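Side-chain contacts in fructose-bisphosphatase (Pyrococcus horikoshii, PDB 1VDW), which probably hydrolyses fructose 1,6-bisphosphate to fructose 6-phosphate and phosphate with the help of magnesium, as a homodimer of the inositol monophosphatase superfamily: residues Lys222-Thr227 with Val234-Ala239; Leu187-Asp192 with Glu242-Thr247. One frame throughout, in Å; residues are numbered along the deposited sequence. Where two conformers were deposited one is given.

Contact 1 (Lys222-Thr227 with Val234-Ala239); sequences KDVEIT and VNIIAA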
ATOM      1  N   LYS A 222      11.599 -25.044  -5.307  1.00 14.00           N
ATOM      2  CA  LYS A 222      11.769 -25.224  -6.745  1.00 14.19           C
ATOM      3  C   LYS A 222      11.236 -24.012  -7.491  1.00 14.20           C
ATOM      4  O   LYS A 222      10.291 -23.363  -7.039  1.00 13.94           O
ATOM      5  CB  LYS A 222      11.022 -26.473  -7.217  1.00 14.20           C
ATOM      6  CG  LYS A 222      11.615 -27.786  -6.729  1.00 15.20           C
ATOM      7  CD  LYS A 222      12.973 -28.035  -7.372  1.00 16.57           C
ATOM      8  CE  LYS A 222      13.503 -29.422  -7.037  1.00 17.64           C
ATOM      9  NZ  LYS A 222      14.811 -29.678  -7.704  1.00 20.39           N
ATOM     10  N   ASP A 223      11.840 -23.707  -8.633  1.00 13.88           N
ATOM     11  CA  ASP A 223      11.399 -22.571  -9.430  1.00 15.02           C
ATOM     12  C   ASP A 223       9.920 -22.693  -9.743  1.00 17.11           C
ATOM     13  O   ASP A 223       9.437 -23.762 -10.114  1.00 16.26           O
ATOM     14  CB  ASP A 223      12.187 -22.482 -10.740  1.00 16.80           C
ATOM     15  CG  ASP A 223      13.616 -22.040 -10.529  1.00 19.34           C
ATOM     16  OD1 ASP A 223      13.831 -21.079  -9.763  1.00 20.10           O
ATOM     17  OD2 ASP A 223      14.526 -22.646 -11.134  1.00 25.70           O
ATOM     18  N   VAL A 224       9.200 -21.590  -9.585  1.00 17.39           N
ATOM     19  CA  VAL A 224       7.774 -21.581  -9.862  1.00 20.09           C
ATOM     20  C   VAL A 224       7.539 -21.751 -11.358  1.00 21.74           C
ATOM     21  O   VAL A 224       8.219 -21.134 -12.174  1.00 21.76           O
ATOM     22  CB  VAL A 224       7.132 -20.256  -9.397  1.00 20.25           C
ATOM     23  CG1 VAL A 224       5.666 -20.206  -9.813  1.00 21.70           C
ATOM     24  CG2 VAL A 224       7.256 -20.132  -7.889  1.00 21.31           C
ATOM     25  N   GLU A 225       6.584 -22.606 -11.708  1.00 23.82           N
ATOM     26  CA  GLU A 225       6.245 -22.845 -13.104  1.00 26.14           C
ATOM     27  C   GLU A 225       4.850 -22.302 -13.372  1.00 24.85           C
ATOM     28  O   GLU A 225       3.879 -22.741 -12.758  1.00 27.06           O
ATOM     29  CB  GLU A 225       6.275 -24.340 -13.426  1.00 28.07           C
ATOM     30  CG  GLU A 225       7.645 -24.983 -13.309  1.00 32.20           C
ATOM     31  CD  GLU A 225       7.647 -26.427 -13.773  1.00 34.11           C
ATOM     32  OE1 GLU A 225       6.868 -27.232 -13.219  1.00 35.71           O
ATOM     33  OE2 GLU A 225       8.428 -26.758 -14.691  1.00 35.86           O
ATOM     34  N   ILE A 226       4.751 -21.344 -14.283  1.00 24.60           N
ATOM     35  CA  ILE A 226       3.459 -20.765 -14.614  1.00 23.67           C
ATOM     36  C   ILE A 226       2.691 -21.731 -15.504  1.00 24.72           C
ATOM     37  O   ILE A 226       3.124 -22.047 -16.611  1.00 26.02           O
ATOM     38  CB  ILE A 226       3.615 -19.418 -15.355  1.00 23.00           C
ATOM     39  CG1 ILE A 226       4.361 -18.418 -14.468  0.50 22.40           C
ATOM     40  CG2 ILE A 226       2.245 -18.876 -15.741  0.50 23.18           C
ATOM     41  CD1 ILE A 226       3.697 -18.161 -13.128  0.50 20.80           C
ATOM     42  N   THR A 227       1.555 -22.207 -15.006  1.00 24.18           N
ATOM     43  CA  THR A 227       0.723 -23.135 -15.761  1.00 24.71           C
ATOM     44  C   THR A 227      -0.480 -22.383 -16.310  1.00 25.03           C
ATOM     45  O   THR A 227      -0.832 -21.312 -15.811  1.00 25.45           O
ATOM     46  CB  THR A 227       0.214 -24.284 -14.875  1.00 25.09           C
ATOM     47  OG1 THR A 227      -0.632 -23.754 -13.848  1.00 27.02           O
ATOM     48  CG2 THR A 227       1.379 -25.024 -14.238  1.00 25.96           C
ATOM     49  N   VAL A 234      -1.351 -21.359  -5.813  1.00 19.28           N
ATOM     50  CA  VAL A 234       0.097 -21.254  -5.784  1.00 18.79           C
ATOM     51  C   VAL A 234       0.628 -20.400  -4.639  1.00 17.22           C
ATOM     52  O   VAL A 234      -0.025 -19.456  -4.185  1.00 17.68           O
ATOM     53  CB  VAL A 234       0.630 -20.673  -7.122  1.00 20.00           C
ATOM     54  CG1 VAL A 234       0.023 -19.305  -7.372  0.50 20.18           C
ATOM     55  CG2 VAL A 234       2.148 -20.586  -7.091  0.50 19.66           C
ATOM     56  N   ASN A 235       1.816 -20.759  -4.172  1.00 16.48           N
ATOM     57  CA  ASN A 235       2.503 -20.036  -3.112  1.00 16.51           C
ATOM     58  C   ASN A 235       3.823 -19.594  -3.707  1.00 17.36           C
ATOM     59  O   ASN A 235       4.439 -20.330  -4.479  1.00 19.99           O
ATOM     60  CB  ASN A 235       2.775 -20.943  -1.916  1.00 17.70           C
ATOM     61  CG  ASN A 235       1.513 -21.373  -1.222  1.00 18.43           C
ATOM     62  OD1 ASN A 235       0.748 -20.545  -0.733  1.00 18.43           O
ATOM     63  ND2 ASN A 235       1.280 -22.680  -1.177  1.00 22.85           N
ATOM     64  N   ILE A 236       4.262 -18.394  -3.359  1.00 15.67           N
ATOM     65  CA  ILE A 236       5.518 -17.913  -3.895  1.00 15.10           C
ATOM     66  C   ILE A 236       6.445 -17.287  -2.870  1.00 13.45           C
ATOM     67  O   ILE A 236       6.012 -16.657  -1.898  1.00 13.47           O
ATOM     68  CB  ILE A 236       5.295 -16.876  -5.015  1.00 17.81           C
ATOM     69  CG1 ILE A 236       4.528 -15.673  -4.462  1.00 16.86           C
ATOM     70  CG2 ILE A 236       4.551 -17.516  -6.181  1.00 20.07           C
ATOM     71  CD1 ILE A 236       4.379 -14.529  -5.456  1.00 20.00           C
ATOM     72  N   ILE A 237       7.733 -17.499  -3.097  1.00 13.44           N
ATOM     73  CA  ILE A 237       8.780 -16.913  -2.289  1.00 13.82           C
ATOM     74  C   ILE A 237       9.728 -16.375  -3.354  1.00 13.37           C
ATOM     75  O   ILE A 237      10.484 -17.134  -3.971  1.00 14.20           O
ATOM     76  CB  ILE A 237       9.515 -17.946  -1.409  1.00 15.70           C
ATOM     77  CG1 ILE A 237       8.542 -18.586  -0.414  1.00 18.29           C
ATOM     78  CG2 ILE A 237      10.634 -17.260  -0.650  1.00 18.13           C
ATOM     79  CD1 ILE A 237       7.589 -19.596  -1.021  1.00 19.98           C
ATOM     80  N   ALA A 238       9.641 -15.073  -3.602  1.00 12.53           N
ATOM     81  CA  ALA A 238      10.467 -14.407  -4.603  1.00 11.98           C
ATOM     82  C   ALA A 238      11.428 -13.474  -3.886  1.00 12.21           C
ATOM     83  O   ALA A 238      11.023 -12.739  -2.981  1.00 13.27           O
ATOM     84  CB  ALA A 238       9.586 -13.622  -5.570  1.00 13.43           C
ATOM     85  N   ALA A 239      12.693 -13.485  -4.286  1.00 11.42           N
ATOM     86  CA  ALA A 239      13.673 -12.637  -3.627  1.00 11.48           C
ATOM     87  C   ALA A 239      14.808 -12.200  -4.532  1.00 12.12           C
ATOM     88  O   ALA A 239      14.992 -12.726  -5.630  1.00 13.36           O
ATOM     89  CB  ALA A 239      14.235 -13.355  -2.396  1.00 13.39           C
TER

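Contact 2 (Leu187-Asp192 with Glu242-Thr247); sequences LDAVVD and EELLET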
ATOM      1  N   LEU A 187      11.614  -3.507  -3.050  1.00  9.22           N
ATOM      2  CA  LEU A 187      11.453  -4.548  -2.032  1.00  9.06           C
ATOM      3  C   LEU A 187      12.538  -5.590  -2.275  1.00  9.78           C
ATOM      4  O   LEU A 187      13.061  -5.701  -3.387  1.00 10.69           O
ATOM      5  CB  LEU A 187      10.086  -5.233  -2.142  1.00 10.15           C
ATOM      6  CG  LEU A 187       8.841  -4.422  -1.787  1.00  9.12           C
ATOM      7  CD1 LEU A 187       7.597  -5.239  -2.135  1.00 10.71           C
ATOM      8  CD2 LEU A 187       8.860  -4.048  -0.313  1.00 10.73           C
ATOM      9  N   ASP A 188      12.867  -6.358  -1.238  1.00 10.39           N
ATOM     10  CA  ASP A 188      13.880  -7.406  -1.352  1.00 10.68           C
ATOM     11  C   ASP A 188      13.246  -8.773  -1.585  1.00 10.35           C
ATOM     12  O   ASP A 188      13.888  -9.676  -2.117  1.00 10.96           O
ATOM     13  CB  ASP A 188      14.735  -7.452  -0.090  1.00 11.59           C
ATOM     14  CG  ASP A 188      15.458  -6.150   0.162  1.00 11.87           C
ATOM     15  OD1 ASP A 188      16.409  -5.836  -0.586  1.00 13.52           O
ATOM     16  OD2 ASP A 188      15.060  -5.436   1.104  1.00 12.80           O
ATOM     17  N   ALA A 189      11.990  -8.931  -1.178  1.00  9.99           N
ATOM     18  CA  ALA A 189      11.295 -10.201  -1.363  1.00  9.95           C
ATOM     19  C   ALA A 189       9.780 -10.034  -1.316  1.00  9.67           C
ATOM     20  O   ALA A 189       9.263  -9.040  -0.798  1.00  9.25           O
ATOM     21  CB  ALA A 189      11.736 -11.207  -0.288  1.00 12.01           C
ATOM     22  N   VAL A 190       9.090 -11.016  -1.882  1.00  9.39           N
ATOM     23  CA  VAL A 190       7.633 -11.085  -1.903  1.00  9.78           C
ATOM     24  C   VAL A 190       7.329 -12.511  -1.471  1.00  9.57           C
ATOM     25  O   VAL A 190       7.751 -13.475  -2.118  1.00 10.42           O
ATOM     26  CB  VAL A 190       7.055 -10.836  -3.307  1.00  9.10           C
ATOM     27  CG1 VAL A 190       5.542 -11.032  -3.289  1.00 11.48           C
ATOM     28  CG2 VAL A 190       7.389  -9.422  -3.757  1.00 10.82           C
ATOM     29  N   VAL A 191       6.597 -12.634  -0.375  1.00  9.18           N
ATOM     30  CA  VAL A 191       6.274 -13.930   0.196  1.00  9.86           C
ATOM     31  C   VAL A 191       4.776 -14.080   0.377  1.00  8.74           C
ATOM     32  O   VAL A 191       4.157 -13.310   1.110  1.00 10.80           O
ATOM     33  CB  VAL A 191       6.953 -14.081   1.573  1.00 10.28           C
ATOM     34  CG1 VAL A 191       6.652 -15.453   2.168  1.00 12.50           C
ATOM     35  CG2 VAL A 191       8.446 -13.862   1.439  1.00 11.60           C
ATOM     36  N   ASP A 192       4.184 -15.054  -0.305  1.00  9.88           N
ATOM     37  CA  ASP A 192       2.755 -15.304  -0.168  1.00 10.69           C
ATOM     38  C   ASP A 192       2.581 -16.802  -0.011  1.00 10.40           C
ATOM     39  O   ASP A 192       2.756 -17.566  -0.968  1.00 12.16           O
ATOM     40  CB  ASP A 192       1.983 -14.820  -1.397  1.00 11.31           C
ATOM     41  CG  ASP A 192       0.474 -14.835  -1.183  1.00 12.87           C
ATOM     42  OD1 ASP A 192      -0.032 -15.759  -0.504  1.00 13.11           O
ATOM     43  OD2 ASP A 192      -0.205 -13.927  -1.705  1.00 13.61           O
ATOM     44  N   GLU A 242      19.512 -15.402  -2.909  1.00 18.78           N
ATOM     45  CA  GLU A 242      19.272 -16.813  -2.615  1.00 18.59           C
ATOM     46  C   GLU A 242      19.329 -17.134  -1.123  1.00 16.78           C
ATOM     47  O   GLU A 242      18.512 -17.906  -0.624  1.00 17.61           O
ATOM     48  CB  GLU A 242      20.280 -17.685  -3.371  1.00 20.64           C
ATOM     49  CG  GLU A 242      20.153 -19.190  -3.126  1.00 22.24           C
ATOM     50  CD  GLU A 242      18.789 -19.754  -3.495  1.00 23.26           C
ATOM     51  OE1 GLU A 242      18.212 -19.320  -4.516  1.00 25.20           O
ATOM     52  OE2 GLU A 242      18.299 -20.649  -2.772  1.00 24.78           O
ATOM     53  N   GLU A 243      20.286 -16.547  -0.411  1.00 17.86           N
ATOM     54  CA  GLU A 243      20.405 -16.807   1.021  1.00 19.48           C
ATOM     55  C   GLU A 243      19.160 -16.335   1.768  1.00 17.75           C
ATOM     56  O   GLU A 243      18.679 -17.011   2.674  1.00 18.07           O
ATOM     57  CB  GLU A 243      21.644 -16.119   1.600  1.00 21.15           C
ATOM     58  CG  GLU A 243      21.903 -16.466   3.062  1.00 25.51           C
ATOM     59  CD  GLU A 243      23.120 -15.760   3.630  1.00 28.74           C
ATOM     60  OE1 GLU A 243      23.514 -16.086   4.770  1.00 31.89           O
ATOM     61  OE2 GLU A 243      23.679 -14.879   2.941  1.00 30.94           O
ATOM     62  N   LEU A 244      18.642 -15.172   1.386  1.00 17.64           N
ATOM     63  CA  LEU A 244      17.443 -14.631   2.018  1.00 16.78           C
ATOM     64  C   LEU A 244      16.257 -15.546   1.730  1.00 14.55           C
ATOM     65  O   LEU A 244      15.467 -15.860   2.621  1.00 15.55           O
ATOM     66  CB  LEU A 244      17.161 -13.221   1.488  1.00 17.43           C
ATOM     67  CG  LEU A 244      15.812 -12.589   1.853  1.00 16.71           C
ATOM     68  CD1 LEU A 244      15.646 -12.553   3.362  1.00 17.62           C
ATOM     69  CD2 LEU A 244      15.730 -11.183   1.265  1.00 17.22           C
ATOM     70  N   LEU A 245      16.144 -15.979   0.480  1.00 15.59           N
ATOM     71  CA  LEU A 245      15.057 -16.862   0.083  1.00 16.21           C
ATOM     72  C   LEU A 245      15.103 -18.134   0.926  1.00 15.61           C
ATOM     73  O   LEU A 245      14.081 -18.585   1.441  1.00 16.38           O
ATOM     74  CB  LEU A 245      15.171 -17.200  -1.408  1.00 17.46           C
ATOM     75  CG  LEU A 245      13.930 -17.778  -2.096  1.00 18.87           C
ATOM     76  CD1 LEU A 245      14.092 -17.663  -3.601  1.00 19.36           C
ATOM     77  CD2 LEU A 245      13.710 -19.222  -1.681  1.00 22.00           C
ATOM     78  N   GLU A 246      16.292 -18.710   1.073  1.00 17.53           N
ATOM     79  CA  GLU A 246      16.435 -19.923   1.866  1.00 18.51           C
ATOM     80  C   GLU A 246      16.123 -19.669   3.337  1.00 18.50           C
ATOM     81  O   GLU A 246      15.535 -20.518   4.009  1.00 18.82           O
ATOM     82  CB  GLU A 246      17.842 -20.503   1.696  1.00 20.04           C
ATOM     83  CG  GLU A 246      18.025 -21.198   0.354  1.00 22.48           C
ATOM     84  CD  GLU A 246      19.396 -21.811   0.184  1.00 24.48           C
ATOM     85  OE1 GLU A 246      19.903 -22.416   1.153  1.00 26.20           O
ATOM     86  OE2 GLU A 246      19.960 -21.700  -0.925  1.00 26.31           O
ATOM     87  N   THR A 247      16.504 -18.497   3.836  1.00 18.61           N
ATOM     88  CA  THR A 247      16.225 -18.150   5.225  1.00 19.35           C
ATOM     89  C   THR A 247      14.717 -18.051   5.429  1.00 18.39           C
ATOM     90  O   THR A 247      14.189 -18.481   6.453  1.00 17.97           O
ATOM     91  CB  THR A 247      16.876 -16.809   5.608  1.00 20.99           C
ATOM     92  OG1 THR A 247      18.301 -16.955   5.593  1.00 22.95           O
ATOM     93  CG2 THR A 247      16.422 -16.367   6.996  1.00 23.24           C
TER

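Contact 1 (Lys222-Thr227 with Val234-Ala239)
V224, in the irregular loop that leaves strand 215-217, lies beside strand 234-239, on the side away from strand 189-193, and comes nearest to it at I236, with the CA atoms of V224 and I236 7.4 Å apart. That spacing is too wide for the two backbones to pair as neighbouring strands, and what joins them is a small apolar contact made by one valine. Its CB points toward the strand. With CG1 anti to the backbone N (chi1 175°), CG2 is left beside that nitrogen and comes within 4.1 Å of CG2 of I236, the two side chains crossing at a slant. The same V224 CG2 passes 4.4 Å from the carbonyl oxygen of N235, a loose contact with the backbone. A touch of V224 CG1 on V234 is doubtful, since V234 has two conformers. I236 offers its short branch here: its CG2 faces the valine, while the longer arm through CG1 to CD1 leads away from the loop. I202 of helix 199-211, which packs on one face of this five-stranded sheet in the layered alpha/beta fold of the superfamily, touches both V234 and I236. N235, between them, turns its CB away from the loop, and its OD1 accepts a hydrogen bond from the backbone N of N195. Beta-branched residues suit these places: they favour extended backbone, and each carries a methyl close to the main chain, which lets a short side chain make the contact. Loop and strand thus meet through dispersion forces and the exclusion of water, while V224 has its polar partners elsewhere: its O accepts from NH2 of R210, and its backbone is hydrogen-bonded with that of V216.

Contact 2 (Leu187-Asp192 with Glu242-Thr247)
L244 reaches from the first turn of helix 242-250 to the beginning of strand 189-193, where D188 and A189 receive it. Its CB points toward the strand, and CG stands anti to the backbone N (chi1 170°), which carries the side chain outward from the helix. Beyond CG the leucine forks, and CD2 is the branch that makes the contact. This methyl lies 4.1 Å from CB of D188 and equally 4.1 Å from the carbonyl O of D188, and 4.3 Å from CB of A189. It therefore rests against the chain where the loop becomes strand. P149 also touches L244, adding a further apolar surface at this junction. This is helix-on-sheet packing within the layered alpha/beta fold of the superfamily. Leucine fits because its forked end can span the distance from a helix to the sheet, whereas alanine at 189 keeps the strand surface low. D188 contributes only its methylene and backbone here. Its carboxylate is engaged elsewhere: OD2 forms a salt bridge with NH2 of R143 and accepts a hydrogen bond from the backbone N of S150, while OD1 accepts a hydrogen bond from ND2 of N240. A buried acid is thereby supplied with a positive charge and N-H donors, which probably favours its ionised form, and the leucine methyl packs against its CB.

Contacts 1 and 2, with centres 12 Å apart, share one five-stranded mixed sheet, in which strands 234-239 and 189-193 are antiparallel neighbours. The loop of contact 1 flanks strand 234-239, whereas the helix of contact 2 lies on the face that carries A189, I237 and A239. Probable hydrogen bonds join the contacts directly, from N of V190 to O of A238 (2.8 Å) and from N of D192 to O of I236 (2.9 Å). Strand 234-239 then leads on to helix 242-250, so one run of chain supplies a segment to each contact. Contact 1 is the nearer to the predicted magnesium site: the side chain of I236 is about 10 Å from that of D87. Contact 2 lies away from that site.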